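Local coordinates for hypothetical protein, haloacid dehalogenase-like hydrolase (Bacillus subtilis, PDB 1NRW) that removes phosphate from phosphorylated five- and six-carbon sugars and nucleoside monophosphates in vitro, using magnesium as its cofactor, at residues Y104-Q116 with S152-F164. Sequence-based numbering, arbitrary orientation.
Sequences YEVFTGSAIYTPQ and SGFAYINSFQELF
Ile-112 and Thr-114 lend their backbones to Ala-155 and its neighbours, pairing strand 112-114 with strand 154-156 in parallel. Ala-155 uses both its polar atoms: its N donates to Ile-112 O (2.9 Å), and its O takes the N-H of Thr-114 (3.0 Å). Ile-157 N then reaches Thr-114 O, while at the other end Ile-112 N gives only a weak bond to Gly-153 O. Beyond the last rung Ile-157 O is buried without a hydrogen-bond partner, because the next N-H in the ladder, that of Gln-116, is spent on Thr-114 OG1; it has a CA-H...O contact from Pro-115 CA (3.1 Å).

Threonine suits position 114 because its hydroxyl serves the chain twice, donating to Tyr-104 O and accepting from Gln-116 N in an ST turn. With Thr-114 OG1 anti to the backbone N (chi1 178°), Thr-114 CG2 is left to pack on Phe-154 CD1 (3.8 Å). The edge of the Phe-154 ring meets Glu-105 OE1, the carboxylate plane standing 76° from the ring. On the other face of the sheet, Leu-163 CD2 sits over the Tyr-113 ring, 3.8 Å from its centroid, while the short side chain of Ala-155 lets that ring come close, Ala-155 CB lying 3.5 Å from Tyr-113 CD1. Tyr-104 OH bonds to Glu-98 of helix 87-99, which also holds Phe-160 N.

A beta-alpha-beta crossover through helices 118-132 and 138-150 thus forms one edge of the sheet in the alpha/beta cap domain of a Cof-type HAD phosphatase.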
loop_
_atom_site.group_PDB
_atom_site.type_symbol
_atom_site.label_atom_id
_atom_site.label_comp_id
_atom_site.label_asym_id
_atom_site.label_seq_id
_atom_site.Cartn_x
_atom_site.Cartn_y
_atom_site.Cartn_z
ATOM N N TYR A 104 14.629 3.051 -6.292
ATOM C CA TYR A 104 13.557 2.100 -6.545
ATOM C C TYR A 104 13.574 0.915 -5.596
ATOM O O TYR A 104 14.604 0.577 -5.011
ATOM C CB TYR A 104 13.582 1.639 -8.016
ATOM C CG TYR A 104 14.757 0.774 -8.415
ATOM C CD1 TYR A 104 14.738 -0.607 -8.196
ATOM C CD2 TYR A 104 15.887 1.330 -9.013
ATOM C CE1 TYR A 104 15.812 -1.410 -8.564
ATOM C CE2 TYR A 104 16.971 0.536 -9.386
ATOM C CZ TYR A 104 16.926 -0.832 -9.157
ATOM O OH TYR A 104 17.990 -1.624 -9.516
ATOM N N GLU A 105 12.407 0.306 -5.419
ATOM C CA GLU A 105 12.263 -0.846 -4.544
ATOM C C GLU A 105 11.447 -1.867 -5.322
ATOM O O GLU A 105 10.439 -1.519 -5.938
ATOM C CB GLU A 105 11.533 -0.452 -3.257
ATOM C CG GLU A 105 12.258 0.628 -2.454
ATOM C CD GLU A 105 11.534 0.999 -1.172
ATOM O OE1 GLU A 105 10.536 0.329 -0.826
ATOM O OE2 GLU A 105 11.971 1.961 -0.504
ATOM N N VAL A 106 11.894 -3.118 -5.301
ATOM C CA VAL A 106 11.208 -4.184 -6.026
ATOM C C VAL A 106 10.575 -5.167 -5.051
ATOM O O VAL A 106 11.266 -5.919 -4.359
ATOM C CB VAL A 106 12.188 -4.945 -6.952
ATOM C CG1 VAL A 106 11.419 -5.916 -7.843
ATOM C CG2 VAL A 106 12.976 -3.951 -7.812
ATOM N N PHE A 107 9.250 -5.154 -4.997
ATOM C CA PHE A 107 8.513 -6.041 -4.111
ATOM C C PHE A 107 8.338 -7.399 -4.776
ATOM O O PHE A 107 7.725 -7.502 -5.835
ATOM C CB PHE A 107 7.153 -5.423 -3.784
ATOM C CG PHE A 107 7.249 -4.169 -2.955
ATOM C CD1 PHE A 107 7.146 -4.230 -1.565
ATOM C CD2 PHE A 107 7.495 -2.940 -3.557
ATOM C CE1 PHE A 107 7.292 -3.078 -0.786
ATOM C CE2 PHE A 107 7.643 -1.777 -2.784
ATOM C CZ PHE A 107 7.541 -1.852 -1.398
ATOM N N THR A 108 8.896 -8.429 -4.148
ATOM C CA THR A 108 8.822 -9.794 -4.660
ATOM C C THR A 108 8.321 -10.698 -3.542
ATOM O O THR A 108 7.899 -10.221 -2.491
ATOM C CB THR A 108 10.207 -10.305 -5.095
ATOM O OG1 THR A 108 11.022 -10.516 -3.935
ATOM C CG2 THR A 108 10.884 -9.295 -6.004
ATOM N N GLY A 109 8.378 -12.004 -3.760
ATOM C CA GLY A 109 7.929 -12.918 -2.725
ATOM C C GLY A 109 8.893 -12.959 -1.550
ATOM O O GLY A 109 8.499 -12.780 -0.397
ATOM N N SER A 110 10.169 -13.179 -1.856
ATOM C CA SER A 110 11.221 -13.275 -0.848
ATOM C C SER A 110 11.524 -11.996 -0.066
ATOM O O SER A 110 11.598 -12.019 1.164
ATOM C CB SER A 110 12.503 -13.785 -1.508
ATOM O OG SER A 110 12.786 -13.055 -2.690
ATOM N N ALA A 111 11.709 -10.885 -0.768
ATOM C CA ALA A 111 12.012 -9.628 -0.101
ATOM C C ALA A 111 11.810 -8.437 -1.024
ATOM O O ALA A 111 11.282 -8.569 -2.125
ATOM C CB ALA A 111 13.450 -9.646 0.409
ATOM N N ILE A 112 12.225 -7.269 -0.548
ATOM C CA ILE A 112 12.124 -6.039 -1.319
ATOM C C ILE A 112 13.550 -5.717 -1.745
ATOM O O ILE A 112 14.368 -5.307 -0.925
ATOM C CB ILE A 112 11.590 -4.874 -0.462
ATOM C CG1 ILE A 112 10.266 -5.269 0.194
ATOM C CG2 ILE A 112 11.381 -3.644 -1.334
ATOM C CD1 ILE A 112 9.748 -4.237 1.184
ATOM N N TYR A 113 13.848 -5.916 -3.023
ATOM C CA TYR A 113 15.186 -5.658 -3.535
ATOM C C TYR A 113 15.386 -4.195 -3.876
ATOM O O TYR A 113 14.494 -3.545 -4.408
ATOM C CB TYR A 113 15.438 -6.526 -4.769
ATOM C CG TYR A 113 15.507 -7.992 -4.437
ATOM C CD1 TYR A 113 16.627 -8.527 -3.800
ATOM C CD2 TYR A 113 14.434 -8.845 -4.715
ATOM C CE1 TYR A 113 16.681 -9.865 -3.447
ATOM C CE2 TYR A 113 14.478 -10.189 -4.364
ATOM C CZ TYR A 113 15.604 -10.693 -3.729
ATOM O OH TYR A 113 15.659 -12.017 -3.369
ATOM N N THR A 114 16.570 -3.679 -3.567
ATOM C CA THR A 114 16.871 -2.286 -3.844
ATOM C C THR A 114 18.373 -2.031 -3.778
ATOM O O THR A 114 19.087 -2.680 -3.017
ATOM C CB THR A 114 16.176 -1.344 -2.820
ATOM O OG1 THR A 114 16.535 0.015 -3.095
ATOM C CG2 THR A 114 16.599 -1.690 -1.395
ATOM N N PRO A 115 18.867 -1.099 -4.604
ATOM C CA PRO A 115 20.292 -0.751 -4.628
ATOM C C PRO A 115 20.572 0.474 -3.745
ATOM O O PRO A 115 21.721 0.881 -3.581
ATOM C CB PRO A 115 20.540 -0.463 -6.098
ATOM C CG PRO A 115 19.268 0.217 -6.503
ATOM C CD PRO A 115 18.191 -0.616 -5.823
ATOM N N GLN A 116 19.518 1.059 -3.180
ATOM C CA GLN A 116 19.661 2.241 -2.332
ATOM C C GLN A 116 20.276 1.951 -0.961
ATOM O O GLN A 116 20.184 0.832 -0.451
ATOM C CB GLN A 116 18.297 2.915 -2.135
ATOM C CG GLN A 116 17.936 3.978 -3.167
ATOM C CD GLN A 116 18.050 3.497 -4.598
ATOM O OE1 GLN A 116 19.009 3.815 -5.295
ATOM N NE2 GLN A 116 17.072 2.724 -5.039
ATOM N N SER A 152 12.480 -3.057 8.522
ATOM C CA SER A 152 12.347 -3.321 7.099
ATOM C C SER A 152 12.943 -4.664 6.691
ATOM O O SER A 152 13.718 -5.269 7.434
ATOM C CB SER A 152 13.010 -2.201 6.297
ATOM O OG SER A 152 14.406 -2.137 6.557
ATOM N N GLY A 153 12.568 -5.118 5.502
ATOM C CA GLY A 153 13.058 -6.387 4.992
ATOM C C GLY A 153 13.641 -6.208 3.605
ATOM O O GLY A 153 13.277 -6.916 2.662
ATOM N N PHE A 154 14.548 -5.246 3.483
ATOM C CA PHE A 154 15.193 -4.968 2.209
ATOM C C PHE A 154 16.357 -5.914 1.963
ATOM O O PHE A 154 16.978 -6.421 2.899
ATOM C CB PHE A 154 15.717 -3.531 2.173
ATOM C CG PHE A 154 14.639 -2.490 2.214
ATOM C CD1 PHE A 154 13.779 -2.324 1.135
ATOM C CD2 PHE A 154 14.486 -1.674 3.327
ATOM C CE1 PHE A 154 12.777 -1.357 1.161
ATOM C CE2 PHE A 154 13.487 -0.704 3.369
ATOM C CZ PHE A 154 12.631 -0.544 2.282
ATOM N N ALA A 155 16.634 -6.142 0.689
ATOM C CA ALA A 155 17.736 -6.988 0.259
ATOM C C ALA A 155 18.486 -6.127 -0.747
ATOM O O ALA A 155 17.901 -5.637 -1.710
ATOM C CB ALA A 155 17.206 -8.248 -0.406
ATOM N N TYR A 156 19.778 -5.930 -0.514
ATOM C CA TYR A 156 20.589 -5.102 -1.394
ATOM C C TYR A 156 21.046 -5.787 -2.672
ATOM O O TYR A 156 21.373 -6.974 -2.677
ATOM C CB TYR A 156 21.827 -4.601 -0.646
ATOM C CG TYR A 156 22.828 -3.898 -1.539
ATOM C CD1 TYR A 156 22.621 -2.583 -1.954
ATOM C CD2 TYR A 156 23.964 -4.564 -2.000
ATOM C CE1 TYR A 156 23.522 -1.947 -2.808
ATOM C CE2 TYR A 156 24.870 -3.939 -2.855
ATOM C CZ TYR A 156 24.643 -2.631 -3.255
ATOM O OH TYR A 156 25.532 -2.013 -4.104
ATOM N N ILE A 157 21.060 -5.017 -3.755
ATOM C CA ILE A 157 21.528 -5.491 -5.051
ATOM C C ILE A 157 22.353 -4.358 -5.655
ATOM O O ILE A 157 22.048 -3.182 -5.446
ATOM C CB ILE A 157 20.366 -5.842 -6.022
ATOM C CG1 ILE A 157 19.458 -4.628 -6.230
ATOM C CG2 ILE A 157 19.585 -7.037 -5.492
ATOM C CD1 ILE A 157 18.388 -4.844 -7.287
ATOM N N ASN A 158 23.408 -4.709 -6.381
ATOM C CA ASN A 158 24.260 -3.705 -7.010
ATOM C C ASN A 158 23.557 -3.155 -8.242
ATOM O O ASN A 158 23.680 -1.974 -8.566
ATOM C CB ASN A 158 25.602 -4.326 -7.415
ATOM C CG ASN A 158 26.361 -4.902 -6.234
ATOM O OD1 ASN A 158 26.743 -4.177 -5.315
ATOM N ND2 ASN A 158 26.578 -6.216 -6.249
ATOM N N SER A 159 22.813 -4.023 -8.922
ATOM C CA SER A 159 22.077 -3.645 -10.124
ATOM C C SER A 159 20.850 -4.534 -10.288
ATOM O O SER A 159 20.843 -5.680 -9.843
ATOM C CB SER A 159 22.967 -3.783 -11.360
ATOM O OG SER A 159 22.252 -3.454 -12.538
ATOM N N PHE A 160 19.819 -3.997 -10.933
ATOM C CA PHE A 160 18.577 -4.733 -11.168
ATOM C C PHE A 160 18.897 -5.996 -11.958
ATOM O O PHE A 160 18.144 -6.967 -11.939
ATOM C CB PHE A 160 17.602 -3.868 -11.971
ATOM C CG PHE A 160 17.974 -3.726 -13.423
ATOM C CD1 PHE A 160 17.389 -4.544 -14.387
ATOM C CD2 PHE A 160 18.935 -2.803 -13.822
ATOM C CE1 PHE A 160 17.758 -4.447 -15.731
ATOM C CE2 PHE A 160 19.314 -2.697 -15.162
ATOM C CZ PHE A 160 18.725 -3.521 -16.119
ATOM N N GLN A 161 20.024 -5.962 -12.660
ATOM C CA GLN A 161 20.469 -7.084 -13.477
ATOM C C GLN A 161 20.506 -8.381 -12.673
ATOM O O GLN A 161 20.179 -9.451 -13.188
ATOM C CB GLN A 161 21.863 -6.794 -14.026
ATOM C CG GLN A 161 22.179 -7.490 -15.326
ATOM C CD GLN A 161 21.700 -6.699 -16.523
ATOM O OE1 GLN A 161 22.150 -5.574 -16.761
ATOM N NE2 GLN A 161 20.786 -7.281 -17.287
ATOM N N GLU A 162 20.897 -8.274 -11.407
ATOM C CA GLU A 162 21.000 -9.428 -10.524
ATOM C C GLU A 162 19.688 -10.168 -10.326
ATOM O O GLU A 162 19.683 -11.330 -9.921
ATOM C CB GLU A 162 21.526 -8.989 -9.163
ATOM C CG GLU A 162 22.943 -8.461 -9.190
ATOM C CD GLU A 162 23.329 -7.811 -7.882
ATOM O OE1 GLU A 162 23.171 -8.455 -6.823
ATOM O OE2 GLU A 162 23.790 -6.654 -7.912
ATOM N N LEU A 163 18.572 -9.504 -10.609
ATOM C CA LEU A 163 17.275 -10.139 -10.426
ATOM C C LEU A 163 16.867 -10.990 -11.628
ATOM O O LEU A 163 15.818 -11.642 -11.609
ATOM C CB LEU A 163 16.209 -9.074 -10.158
ATOM C CG LEU A 163 16.470 -8.159 -8.957
ATOM C CD1 LEU A 163 15.317 -7.166 -8.808
ATOM C CD2 LEU A 163 16.622 -8.996 -7.694
ATOM N N PHE A 164 17.705 -11.000 -12.661
ATOM C CA PHE A 164 17.408 -11.761 -13.871
ATOM C C PHE A 164 18.505 -12.742 -14.273
ATOM O O PHE A 164 18.238 -13.732 -14.953
ATOM C CB PHE A 164 17.162 -10.801 -15.033
ATOM C CG PHE A 164 16.006 -9.870 -14.813
ATOM C CD1 PHE A 164 14.723 -10.225 -15.213
ATOM C CD2 PHE A 164 16.199 -8.645 -14.182
ATOM C CE1 PHE A 164 13.647 -9.371 -14.989
ATOM C CE2 PHE A 164 15.131 -7.785 -13.952
ATOM C CZ PHE A 164 13.852 -8.147 -14.356
#